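Long-range contacts in serine acetyltransferase 1, putative (Entamoeba histolytica, PDB 7BW9), which probably catalyses the acetylation of serine, as other serine O-acetyltransferases do, in the biosynthesis of cysteine: residues A[33-38]-A[152-157]; A[130-135]-A[162-167]; A[39-44]-A[66-71]; A[77-82]-A[147-152]. All blocks are in the same frame, centred on the assembly; numbering follows the deposited sequence.

Interactions 1, 3 and 4 lie within the helical part of the chain; interaction 2 joins that part to the left-handed beta-helix. Interactions 1 and 3 share helix 36-45, 3 and 4 share helix 58-79, and 1 and 4 share helix 148-162, down to Arg-152. Interaction 2 lies about 3 Å from the chain centre, measured from its own centre, and is wholly buried and almost entirely apolar. Interaction 3 is equally aliphatic but has one exposed leucine at its margin. Interaction 1, partly buried, mixes ring packing with charged side chains, whereas interaction 4 alone makes hydrogen bonds between its segments. The second subunit reaches 1, 2 and 4, but not 3.

Interaction 1 (A[33-38]-A[152-157]); sequences KSFLEL and RELMEN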
# COMPACT_ATOMS: atom_id res chain seq x y z
N LYS A 33 1.12 14.48 -8.80
CA LYS A 33 1.08 13.41 -9.79
C LYS A 33 0.64 12.11 -9.13
O LYS A 33 0.98 11.83 -7.98
CB LYS A 33 2.45 13.21 -10.44
CG LYS A 33 2.83 14.28 -11.46
CD LYS A 33 4.14 14.97 -11.09
CE LYS A 33 5.35 14.28 -11.71
NZ LYS A 33 6.41 15.26 -12.13
N SER A 34 -0.13 11.31 -9.88
CA SER A 34 -0.52 9.98 -9.44
C SER A 34 -0.75 9.08 -10.65
O SER A 34 0.19 8.46 -11.15
CB SER A 34 -1.76 10.03 -8.54
OG SER A 34 -2.75 10.90 -9.07
N PHE A 35 -1.99 9.00 -11.13
CA PHE A 35 -2.29 8.36 -12.40
C PHE A 35 -3.41 9.15 -13.06
O PHE A 35 -4.03 10.03 -12.44
CB PHE A 35 -2.65 6.88 -12.24
CG PHE A 35 -3.86 6.63 -11.39
CD1 PHE A 35 -3.73 6.48 -10.01
CD2 PHE A 35 -5.11 6.52 -11.97
CE1 PHE A 35 -4.84 6.23 -9.21
CE2 PHE A 35 -6.24 6.29 -11.18
CZ PHE A 35 -6.10 6.15 -9.80
N LEU A 36 -3.66 8.87 -14.34
CA LEU A 36 -4.38 9.83 -15.17
C LEU A 36 -5.76 10.15 -14.58
O LEU A 36 -6.07 11.32 -14.35
CB LEU A 36 -4.51 9.33 -16.60
CG LEU A 36 -5.03 10.37 -17.60
CD1 LEU A 36 -4.46 11.76 -17.31
CD2 LEU A 36 -4.68 9.96 -19.02
N GLU A 37 -6.57 9.13 -14.30
CA GLU A 37 -7.94 9.40 -13.85
C GLU A 37 -7.97 10.17 -12.54
O GLU A 37 -8.79 11.08 -12.37
CB GLU A 37 -8.74 8.11 -13.73
CG GLU A 37 -8.91 7.37 -15.04
CD GLU A 37 -7.83 6.32 -15.22
OE1 GLU A 37 -6.65 6.62 -14.94
OE2 GLU A 37 -8.18 5.19 -15.63
N LEU A 38 -7.06 9.86 -11.61
CA LEU A 38 -7.07 10.55 -10.32
C LEU A 38 -6.64 12.01 -10.48
O LEU A 38 -7.29 12.93 -9.94
CB LEU A 38 -6.17 9.84 -9.31
CG LEU A 38 -6.13 10.60 -7.98
CD1 LEU A 38 -7.53 10.71 -7.35
CD2 LEU A 38 -5.12 9.98 -7.01
N ARG A 152 -13.53 -1.99 -12.31
CA ARG A 152 -12.68 -2.73 -11.37
C ARG A 152 -11.22 -2.37 -11.55
O ARG A 152 -10.50 -2.12 -10.57
CB ARG A 152 -12.88 -4.24 -11.55
CG ARG A 152 -11.99 -5.09 -10.64
CD ARG A 152 -12.43 -4.98 -9.17
NE ARG A 152 -11.49 -5.62 -8.24
CZ ARG A 152 -11.55 -6.90 -7.88
NH1 ARG A 152 -12.49 -7.70 -8.37
NH2 ARG A 152 -10.65 -7.40 -7.03
N GLU A 153 -10.75 -2.35 -12.80
CA GLU A 153 -9.41 -1.87 -13.11
C GLU A 153 -9.17 -0.49 -12.51
O GLU A 153 -8.14 -0.23 -11.88
CB GLU A 153 -9.21 -1.85 -14.63
CG GLU A 153 -7.78 -1.59 -15.08
CD GLU A 153 -7.69 -1.37 -16.60
OE1 GLU A 153 -7.59 -2.36 -17.35
OE2 GLU A 153 -7.74 -0.19 -17.03
N LEU A 154 -10.14 0.41 -12.69
CA LEU A 154 -10.05 1.74 -12.10
C LEU A 154 -9.89 1.67 -10.58
O LEU A 154 -8.99 2.30 -10.01
CB LEU A 154 -11.28 2.56 -12.48
CG LEU A 154 -11.37 3.97 -11.94
CD1 LEU A 154 -10.14 4.77 -12.37
CD2 LEU A 154 -12.67 4.60 -12.47
N MET A 155 -10.73 0.88 -9.92
CA MET A 155 -10.58 0.74 -8.47
C MET A 155 -9.24 0.11 -8.08
O MET A 155 -8.68 0.47 -7.04
CB MET A 155 -11.74 -0.07 -7.88
CG MET A 155 -13.07 0.68 -7.86
SD MET A 155 -12.94 2.41 -7.38
CE MET A 155 -12.43 2.33 -5.67
N GLU A 156 -8.72 -0.82 -8.89
CA GLU A 156 -7.42 -1.41 -8.54
C GLU A 156 -6.29 -0.40 -8.70
O GLU A 156 -5.31 -0.45 -7.96
CB GLU A 156 -7.13 -2.66 -9.37
CG GLU A 156 -8.00 -3.88 -8.98
CD GLU A 156 -7.91 -4.27 -7.50
OE1 GLU A 156 -6.84 -4.06 -6.87
OE2 GLU A 156 -8.90 -4.82 -6.97
N ASN A 157 -6.43 0.55 -9.64
CA ASN A 157 -5.44 1.62 -9.75
C ASN A 157 -5.34 2.41 -8.45
O ASN A 157 -4.24 2.68 -7.95
CB ASN A 157 -5.79 2.57 -10.90
CG ASN A 157 -5.47 1.99 -12.26
OD1 ASN A 157 -4.73 1.02 -12.38
ND2 ASN A 157 -6.03 2.60 -13.31
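Phe-35 and Asn-157 carry the aromatic part of this contact. The methylene CB of Asn-157 stands over one ring face in a CH-pi contact, 3.9 Å from the centroid of the Phe-35 ring and 19° off its normal. Leu-38 CB lies against the opposite face, 3.7 Å above the Phe-35 ring plane, so the ring is held between the two.

The aliphatic packing centres on Leu-154. Its CD1 approaches the ring edge, 4.4 Å from Phe-35 CE2, and also fits against the stem of Glu-37, 3.9 Å from Glu-37 CB. Glu-37 is bent at its second torsion (chi2 94°), which folds the carboxylate back over this methyl.

No hydrogen bond joins the two segments: Glu-37 OE2 is 4.1 Å from Asn-157 ND2, and carboxylate and amide planes stand 69° apart. That oxygen instead bonds to Tyr-150 OH, with a weaker bond to His-71. On another side of helix 148-162, Arg-152 holds Glu-156 side-on, NE and NH2 lying 3.0 and 3.1 Å from the same Glu-156 OE2. Glu-153 forms a salt bridge with Arg-125 of the second subunit.

Phe-35 is also the N-cap residue of helix 36-45. The arrangement therefore seats the start of that helix on helix 148-162, within the N-terminal helical domain that precedes the left-handed beta-helix of serine acetyltransferases.

Interaction 2 (A[130-135]-A[162-167]); sequences IHVMMI and TGIDIH
Val-132 pushes its two methyls against Ile-164 and Ile-166, at the place where helix 128-144 packs on the first strand of the left-handed beta-helix. Both isoleucines point toward the helix, while Asp-165 between them points away, and the alternation leaves a notch in which the valine sits. Its CG1 fills the gap between the isoleucine tips, 4.0 Å from Ile-164 CD1 and 4.1 Å from Ile-166 CD1. Its CG2 goes deeper along one wall, 3.9 Å from Ile-164 CG2, the two side chains crossing at a slant.

Met-133 supplies a second bump. The bend at chi2 (-45°) brings the sulfur to Ile-166: Met-133 SD lies 4.1 Å from Ile-166 CD1. That methyl is thus touched by the valine and the methionine alike, and Phe-176 also packs on Met-133.

Asp-165, on the far side of the strand, binds His-180 of the second subunit, a residue that lines a cysteine pocket; the apolar packing thus backs a strand that faces another chain.

The way into the strand is an ST turn. Gly-163, with phi 67°, turns the chain out of helix 148-162, and Thr-162 OG1, also bonded to Ile-158 O, accepts the backbone N-H of Ile-164 at 2.9 Å with an N-H...O angle of 157°.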
# COMPACT_ATOMS: atom_id res chain seq x y z
N ILE A 130 -10.28 10.32 1.05
CA ILE A 130 -11.00 11.20 0.14
C ILE A 130 -10.68 10.82 -1.30
O ILE A 130 -11.57 10.75 -2.15
CB ILE A 130 -10.64 12.67 0.42
CG1 ILE A 130 -11.09 13.09 1.81
CG2 ILE A 130 -11.23 13.57 -0.65
CD1 ILE A 130 -12.57 12.89 2.06
N HIS A 131 -9.40 10.56 -1.59
CA HIS A 131 -9.03 10.24 -2.97
C HIS A 131 -9.69 8.94 -3.40
O HIS A 131 -10.13 8.82 -4.55
CB HIS A 131 -7.51 10.16 -3.13
CG HIS A 131 -6.82 11.47 -2.88
ND1 HIS A 131 -5.47 11.57 -2.62
CD2 HIS A 131 -7.31 12.74 -2.86
CE1 HIS A 131 -5.16 12.85 -2.43
NE2 HIS A 131 -6.25 13.57 -2.58
N VAL A 132 -9.80 7.97 -2.50
CA VAL A 132 -10.40 6.70 -2.92
C VAL A 132 -11.88 6.90 -3.23
O VAL A 132 -12.43 6.25 -4.13
CB VAL A 132 -10.17 5.60 -1.86
CG1 VAL A 132 -11.08 5.78 -0.65
CG2 VAL A 132 -10.40 4.22 -2.46
N MET A 133 -12.55 7.83 -2.53
CA MET A 133 -13.97 8.06 -2.77
C MET A 133 -14.21 8.89 -4.02
O MET A 133 -15.21 8.67 -4.71
CB MET A 133 -14.60 8.72 -1.54
CG MET A 133 -14.77 7.73 -0.36
SD MET A 133 -15.46 6.12 -0.85
CE MET A 133 -17.06 6.67 -1.48
N MET A 134 -13.32 9.84 -4.35
CA MET A 134 -13.36 10.45 -5.67
C MET A 134 -13.40 9.39 -6.77
O MET A 134 -14.22 9.45 -7.69
CB MET A 134 -12.15 11.36 -5.88
CG MET A 134 -12.00 12.51 -4.90
SD MET A 134 -10.58 13.53 -5.39
CE MET A 134 -10.68 14.90 -4.24
N ILE A 135 -12.51 8.40 -6.69
CA ILE A 135 -12.50 7.34 -7.69
C ILE A 135 -13.73 6.44 -7.56
O ILE A 135 -14.35 6.08 -8.57
CB ILE A 135 -11.20 6.53 -7.59
CG1 ILE A 135 -10.00 7.46 -7.71
CG2 ILE A 135 -11.14 5.45 -8.67
CD1 ILE A 135 -9.89 8.18 -9.08
N THR A 162 -3.29 3.80 -2.70
CA THR A 162 -3.70 4.08 -1.32
C THR A 162 -3.64 2.88 -0.40
O THR A 162 -3.73 3.05 0.82
CB THR A 162 -5.14 4.61 -1.29
OG1 THR A 162 -6.02 3.57 -1.73
CG2 THR A 162 -5.28 5.81 -2.20
N GLY A 163 -3.51 1.67 -0.94
CA GLY A 163 -3.74 0.51 -0.12
C GLY A 163 -5.17 0.31 0.35
O GLY A 163 -5.42 -0.58 1.16
N ILE A 164 -6.12 1.11 -0.14
CA ILE A 164 -7.53 0.96 0.18
C ILE A 164 -8.23 0.23 -0.95
O ILE A 164 -8.12 0.63 -2.12
CB ILE A 164 -8.21 2.32 0.42
CG1 ILE A 164 -7.48 3.12 1.49
CG2 ILE A 164 -9.71 2.11 0.76
CD1 ILE A 164 -8.01 4.55 1.62
N ASP A 165 -8.95 -0.83 -0.61
CA ASP A 165 -9.53 -1.74 -1.60
C ASP A 165 -11.04 -1.67 -1.49
O ASP A 165 -11.63 -2.30 -0.60
CB ASP A 165 -9.02 -3.16 -1.37
CG ASP A 165 -9.34 -4.10 -2.50
OD1 ASP A 165 -10.19 -3.76 -3.35
OD2 ASP A 165 -8.73 -5.19 -2.55
N ILE A 166 -11.68 -0.93 -2.40
CA ILE A 166 -13.14 -0.82 -2.42
C ILE A 166 -13.65 -1.26 -3.78
O ILE A 166 -13.19 -0.76 -4.82
CB ILE A 166 -13.62 0.62 -2.13
CG1 ILE A 166 -13.09 1.11 -0.79
CG2 ILE A 166 -15.15 0.68 -2.17
CD1 ILE A 166 -13.55 2.52 -0.46
N HIS A 167 -14.61 -2.18 -3.78
CA HIS A 167 -15.13 -2.68 -5.04
C HIS A 167 -15.99 -1.61 -5.73
O HIS A 167 -16.66 -0.82 -5.06
CB HIS A 167 -15.96 -3.94 -4.81
CG HIS A 167 -16.17 -4.75 -6.05
ND1 HIS A 167 -17.18 -4.47 -6.95
CD2 HIS A 167 -15.50 -5.81 -6.56
CE1 HIS A 167 -17.12 -5.32 -7.96
NE2 HIS A 167 -16.11 -6.15 -7.74

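Interaction 3 (A[39-44]-A[66-71]); sequences ELIQKI and SLLVYH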
# COMPACT_ATOMS: atom_id res chain seq x y z
N GLU A 39 -5.54 12.25 -11.19
CA GLU A 39 -5.11 13.62 -11.43
C GLU A 39 -6.22 14.44 -12.07
O GLU A 39 -6.51 15.57 -11.64
CB GLU A 39 -3.85 13.64 -12.31
CG GLU A 39 -2.62 13.06 -11.66
CD GLU A 39 -1.62 12.53 -12.68
OE1 GLU A 39 -1.66 12.98 -13.85
OE2 GLU A 39 -0.79 11.66 -12.31
N LEU A 40 -6.89 13.87 -13.07
CA LEU A 40 -7.93 14.62 -13.77
C LEU A 40 -9.14 14.85 -12.89
O LEU A 40 -9.69 15.96 -12.85
CB LEU A 40 -8.34 13.89 -15.05
CG LEU A 40 -7.34 14.06 -16.19
CD1 LEU A 40 -7.81 13.29 -17.42
CD2 LEU A 40 -7.14 15.54 -16.52
N ILE A 41 -9.59 13.81 -12.17
CA ILE A 41 -10.76 13.98 -11.31
C ILE A 41 -10.47 15.02 -10.25
O ILE A 41 -11.32 15.87 -9.94
CB ILE A 41 -11.18 12.62 -10.72
CG1 ILE A 41 -11.80 11.77 -11.82
CG2 ILE A 41 -12.16 12.79 -9.58
CD1 ILE A 41 -11.78 10.31 -11.54
N GLN A 42 -9.25 15.02 -9.71
CA GLN A 42 -8.89 16.02 -8.71
C GLN A 42 -9.01 17.43 -9.26
O GLN A 42 -9.58 18.31 -8.61
CB GLN A 42 -7.46 15.77 -8.21
CG GLN A 42 -7.31 14.58 -7.24
CD GLN A 42 -5.86 14.26 -6.96
OE1 GLN A 42 -4.97 14.51 -7.79
NE2 GLN A 42 -5.60 13.73 -5.77
N LYS A 43 -8.44 17.66 -10.46
CA LYS A 43 -8.52 18.98 -11.08
C LYS A 43 -9.95 19.33 -11.45
O LYS A 43 -10.36 20.50 -11.36
CB LYS A 43 -7.62 19.03 -12.33
CG LYS A 43 -6.16 18.75 -12.06
CD LYS A 43 -5.31 18.90 -13.33
CE LYS A 43 -3.84 18.61 -13.04
NZ LYS A 43 -2.93 19.14 -14.10
N ILE A 44 -10.74 18.34 -11.89
CA ILE A 44 -12.13 18.63 -12.23
C ILE A 44 -12.94 19.00 -10.99
O ILE A 44 -13.73 19.95 -11.01
CB ILE A 44 -12.77 17.44 -12.97
CG1 ILE A 44 -12.16 17.27 -14.36
CG2 ILE A 44 -14.27 17.65 -13.07
CD1 ILE A 44 -12.34 15.88 -14.96
N SER A 66 -13.25 16.36 -21.04
CA SER A 66 -13.21 15.60 -22.29
C SER A 66 -12.11 14.56 -22.28
O SER A 66 -12.33 13.42 -22.72
CB SER A 66 -13.01 16.53 -23.49
OG SER A 66 -13.97 17.57 -23.52
N LEU A 67 -10.91 14.94 -21.82
CA LEU A 67 -9.83 13.96 -21.72
C LEU A 67 -10.19 12.83 -20.76
O LEU A 67 -9.92 11.66 -21.04
CB LEU A 67 -8.54 14.66 -21.27
CG LEU A 67 -7.30 13.76 -21.08
CD1 LEU A 67 -6.99 12.96 -22.33
CD2 LEU A 67 -6.09 14.59 -20.67
N LEU A 68 -10.82 13.15 -19.63
CA LEU A 68 -11.16 12.09 -18.69
C LEU A 68 -12.14 11.10 -19.31
O LEU A 68 -11.86 9.89 -19.37
CB LEU A 68 -11.72 12.68 -17.40
CG LEU A 68 -12.27 11.63 -16.40
CD1 LEU A 68 -11.15 10.79 -15.73
CD2 LEU A 68 -13.12 12.30 -15.34
N VAL A 69 -13.28 11.60 -19.81
CA VAL A 69 -14.33 10.69 -20.27
C VAL A 69 -13.84 9.91 -21.47
O VAL A 69 -14.14 8.72 -21.62
CB VAL A 69 -15.65 11.42 -20.57
CG1 VAL A 69 -16.06 12.29 -19.40
CG2 VAL A 69 -15.57 12.24 -21.86
N TYR A 70 -13.02 10.53 -22.32
CA TYR A 70 -12.59 9.82 -23.50
C TYR A 70 -11.53 8.77 -23.19
O TYR A 70 -11.47 7.74 -23.86
CB TYR A 70 -12.15 10.84 -24.55
CG TYR A 70 -13.36 11.50 -25.24
CD1 TYR A 70 -14.45 10.73 -25.66
CD2 TYR A 70 -13.41 12.87 -25.45
CE1 TYR A 70 -15.55 11.32 -26.29
CE2 TYR A 70 -14.52 13.47 -26.09
CZ TYR A 70 -15.58 12.69 -26.50
OH TYR A 70 -16.67 13.28 -27.12
N HIS A 71 -10.73 8.97 -22.14
CA HIS A 71 -9.91 7.85 -21.68
C HIS A 71 -10.79 6.75 -21.09
O HIS A 71 -10.53 5.56 -21.30
CB HIS A 71 -8.87 8.32 -20.67
CG HIS A 71 -8.14 7.19 -20.01
ND1 HIS A 71 -6.93 6.72 -20.46
CD2 HIS A 71 -8.46 6.42 -18.93
CE1 HIS A 71 -6.53 5.71 -19.70
NE2 HIS A 71 -7.45 5.51 -18.76
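Leu-40, Ile-41 and Ile-44 meet Leu-67 and Leu-68 with no flat group between them. The ring of Tyr-70 lies apart from the interface: one of its faces has Val-69 CG2 over its centre, 4.1 Å above the Tyr-70 ring plane. The side chains that meet are all branched aliphatics.

Leu-40 enters with a single methyl. Its CD1 is 3.7 Å from Leu-67 CG, the two side chains crossing at about a right angle, and also 3.7 Å from Leu-68 N, which places the methyl against the opposing backbone between two successive leucines. The backbones are closest here, with Leu-40 CA 6.4 Å from Leu-68 CA.

Leu-68 answers in the other direction. With CG anti to the backbone N (chi1 173°), its CD2 reaches two isoleucines, 3.7 Å from Ile-44 CD1 and 3.8 Å from Ile-41 CG1, both approached obliquely. Ile-41 continues onto Ile-135 and Val-138 of helix 128-144, and Ile-44 onto Leu-12 of helix 2-17, whereas Leu-67 is exposed at the margin.

The segment axes approach to 9.9 Å at a signed crossing angle of -142°, so the helices run roughly antiparallel but well splayed. This is aliphatic helix-to-helix packing, joining helices 36-45 and 58-79 in the N-terminal helical domain of a serine acetyltransferase.

Interaction 4 (A[77-82]-A[147-152]); sequences EAYYNQ and DIEYSR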
# COMPACT_ATOMS: atom_id res chain seq x y z
N GLU A 77 -14.54 0.44 -24.10
CA GLU A 77 -14.59 -0.17 -25.43
C GLU A 77 -13.68 -1.38 -25.53
O GLU A 77 -14.07 -2.41 -26.09
CB GLU A 77 -14.17 0.84 -26.50
CG GLU A 77 -15.18 1.90 -26.82
CD GLU A 77 -14.87 2.62 -28.11
OE1 GLU A 77 -14.17 2.04 -28.98
OE2 GLU A 77 -15.30 3.79 -28.25
N ALA A 78 -12.45 -1.25 -25.01
CA ALA A 78 -11.50 -2.35 -25.11
C ALA A 78 -12.05 -3.61 -24.47
O ALA A 78 -11.91 -4.71 -25.02
CB ALA A 78 -10.16 -1.95 -24.47
N TYR A 79 -12.71 -3.48 -23.32
CA TYR A 79 -13.30 -4.64 -22.67
C TYR A 79 -14.62 -5.06 -23.31
O TYR A 79 -14.99 -6.24 -23.22
CB TYR A 79 -13.53 -4.37 -21.18
CG TYR A 79 -12.30 -4.39 -20.29
CD1 TYR A 79 -11.75 -5.59 -19.84
CD2 TYR A 79 -11.72 -3.20 -19.86
CE1 TYR A 79 -10.65 -5.60 -19.00
CE2 TYR A 79 -10.62 -3.21 -19.02
CZ TYR A 79 -10.09 -4.41 -18.60
OH TYR A 79 -8.99 -4.39 -17.77
N TYR A 80 -15.35 -4.12 -23.92
CA TYR A 80 -16.71 -4.35 -24.41
C TYR A 80 -16.90 -3.79 -25.81
O TYR A 80 -16.40 -4.36 -26.79
CB TYR A 80 -17.75 -3.70 -23.48
CG TYR A 80 -17.75 -4.23 -22.07
CD1 TYR A 80 -18.47 -5.37 -21.74
CD2 TYR A 80 -17.06 -3.56 -21.07
CE1 TYR A 80 -18.49 -5.84 -20.43
CE2 TYR A 80 -17.06 -4.03 -19.76
CZ TYR A 80 -17.77 -5.17 -19.44
OH TYR A 80 -17.78 -5.62 -18.14
N ASN A 81 -17.62 -2.67 -25.92
CA ASN A 81 -17.91 -2.06 -27.21
C ASN A 81 -18.27 -0.59 -27.00
O ASN A 81 -18.47 -0.14 -25.87
CB ASN A 81 -19.05 -2.79 -27.94
CG ASN A 81 -20.35 -2.73 -27.17
OD1 ASN A 81 -20.98 -1.68 -27.06
ND2 ASN A 81 -20.76 -3.87 -26.63
N GLN A 82 -18.39 0.13 -28.11
CA GLN A 82 -18.64 1.57 -28.04
C GLN A 82 -20.01 1.89 -27.47
O GLN A 82 -20.17 2.92 -26.79
CB GLN A 82 -18.48 2.22 -29.41
CG GLN A 82 -18.64 3.73 -29.38
CD GLN A 82 -17.64 4.48 -30.24
OE1 GLN A 82 -16.60 3.95 -30.64
NE2 GLN A 82 -17.94 5.75 -30.52
N ASP A 147 -20.55 -1.71 -16.91
CA ASP A 147 -19.13 -1.95 -17.15
C ASP A 147 -18.51 -2.50 -15.87
O ASP A 147 -18.13 -1.74 -14.98
CB ASP A 147 -18.41 -0.69 -17.60
CG ASP A 147 -16.92 -0.72 -17.27
OD1 ASP A 147 -16.30 -1.80 -17.43
OD2 ASP A 147 -16.39 0.31 -16.79
N ILE A 148 -18.40 -3.82 -15.77
CA ILE A 148 -17.82 -4.37 -14.55
C ILE A 148 -16.31 -4.51 -14.66
O ILE A 148 -15.63 -4.53 -13.62
CB ILE A 148 -18.48 -5.71 -14.18
CG1 ILE A 148 -18.14 -6.79 -15.20
CG2 ILE A 148 -19.98 -5.53 -14.03
CD1 ILE A 148 -18.76 -8.13 -14.90
N GLU A 149 -15.76 -4.54 -15.87
CA GLU A 149 -14.33 -4.78 -16.03
C GLU A 149 -13.51 -3.52 -15.81
O GLU A 149 -12.57 -3.51 -15.01
CB GLU A 149 -14.04 -5.36 -17.41
CG GLU A 149 -14.86 -6.59 -17.79
CD GLU A 149 -14.15 -7.91 -17.53
OE1 GLU A 149 -12.90 -7.92 -17.45
OE2 GLU A 149 -14.84 -8.94 -17.41
N TYR A 150 -13.83 -2.43 -16.52
CA TYR A 150 -12.99 -1.24 -16.39
C TYR A 150 -13.19 -0.56 -15.04
O TYR A 150 -12.23 -0.05 -14.47
CB TYR A 150 -13.23 -0.24 -17.53
CG TYR A 150 -12.59 1.09 -17.18
CD1 TYR A 150 -11.21 1.24 -17.18
CD2 TYR A 150 -13.36 2.15 -16.75
CE1 TYR A 150 -10.63 2.44 -16.82
CE2 TYR A 150 -12.80 3.34 -16.38
CZ TYR A 150 -11.44 3.49 -16.42
OH TYR A 150 -10.91 4.70 -16.05
N SER A 151 -14.42 -0.55 -14.52
CA SER A 151 -14.63 0.02 -13.19
C SER A 151 -13.79 -0.69 -12.12
O SER A 151 -13.35 -0.06 -11.15
CB SER A 151 -16.12 -0.01 -12.83
OG SER A 151 -16.60 -1.34 -12.73
N ARG A 152 -13.53 -1.99 -12.31
CA ARG A 152 -12.68 -2.73 -11.37
C ARG A 152 -11.22 -2.37 -11.55
O ARG A 152 -10.50 -2.12 -10.57
CB ARG A 152 -12.88 -4.24 -11.55
CG ARG A 152 -11.99 -5.09 -10.64
CD ARG A 152 -12.43 -4.98 -9.17
NE ARG A 152 -11.49 -5.62 -8.24
CZ ARG A 152 -11.55 -6.90 -7.88
NH1 ARG A 152 -12.49 -7.70 -8.37
NH2 ARG A 152 -10.65 -7.40 -7.03
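Tyr-80 OH is gripped by two successive backbone N-H groups at the start of helix 148-162. Ile-148 N donates to it at 3.0 Å (N-H...O angle 137°) and Glu-149 N at 3.2 Å (140°), so neither bond is straight and the phenol oxygen is shared between them. Packing around it is tight: Glu-149 CG lies 3.1 Å from Tyr-80 OH. Lower on the same ring, Asp-147 OD1 comes up at the edge, 3.3 Å from Tyr-80 CE2, its carboxylate plane steeply inclined to the ring.

That carboxylate is busy within its own helix. Asp-147 is the N-cap, and its OD1 takes the N-H of Tyr-150 at 2.7 Å through its syn lone pair. Ser-151 OG bonds to Asp-147 O at 2.8 Å, a further tie across the first turn.

Glu-149 CB stands over one face of the Tyr-79 ring in a CH-pi contact, 3.6 Å from the centroid of that ring and 24° off its normal. A bend at the second torsion of Glu-149 brings its OE1 above the rim of the Tyr-79 ring, near CD1 and CE1, while its OE2 bonds to Ser-119 of the second subunit. Tyr-79 OH bonds to Glu-153 and to Arg-125 of the second subunit.

Taken together, this is a side-chain-capped helix N-terminus whose first N-H groups are met by a tyrosine from the end of helix 58-79, at a subunit interface of the helical domain.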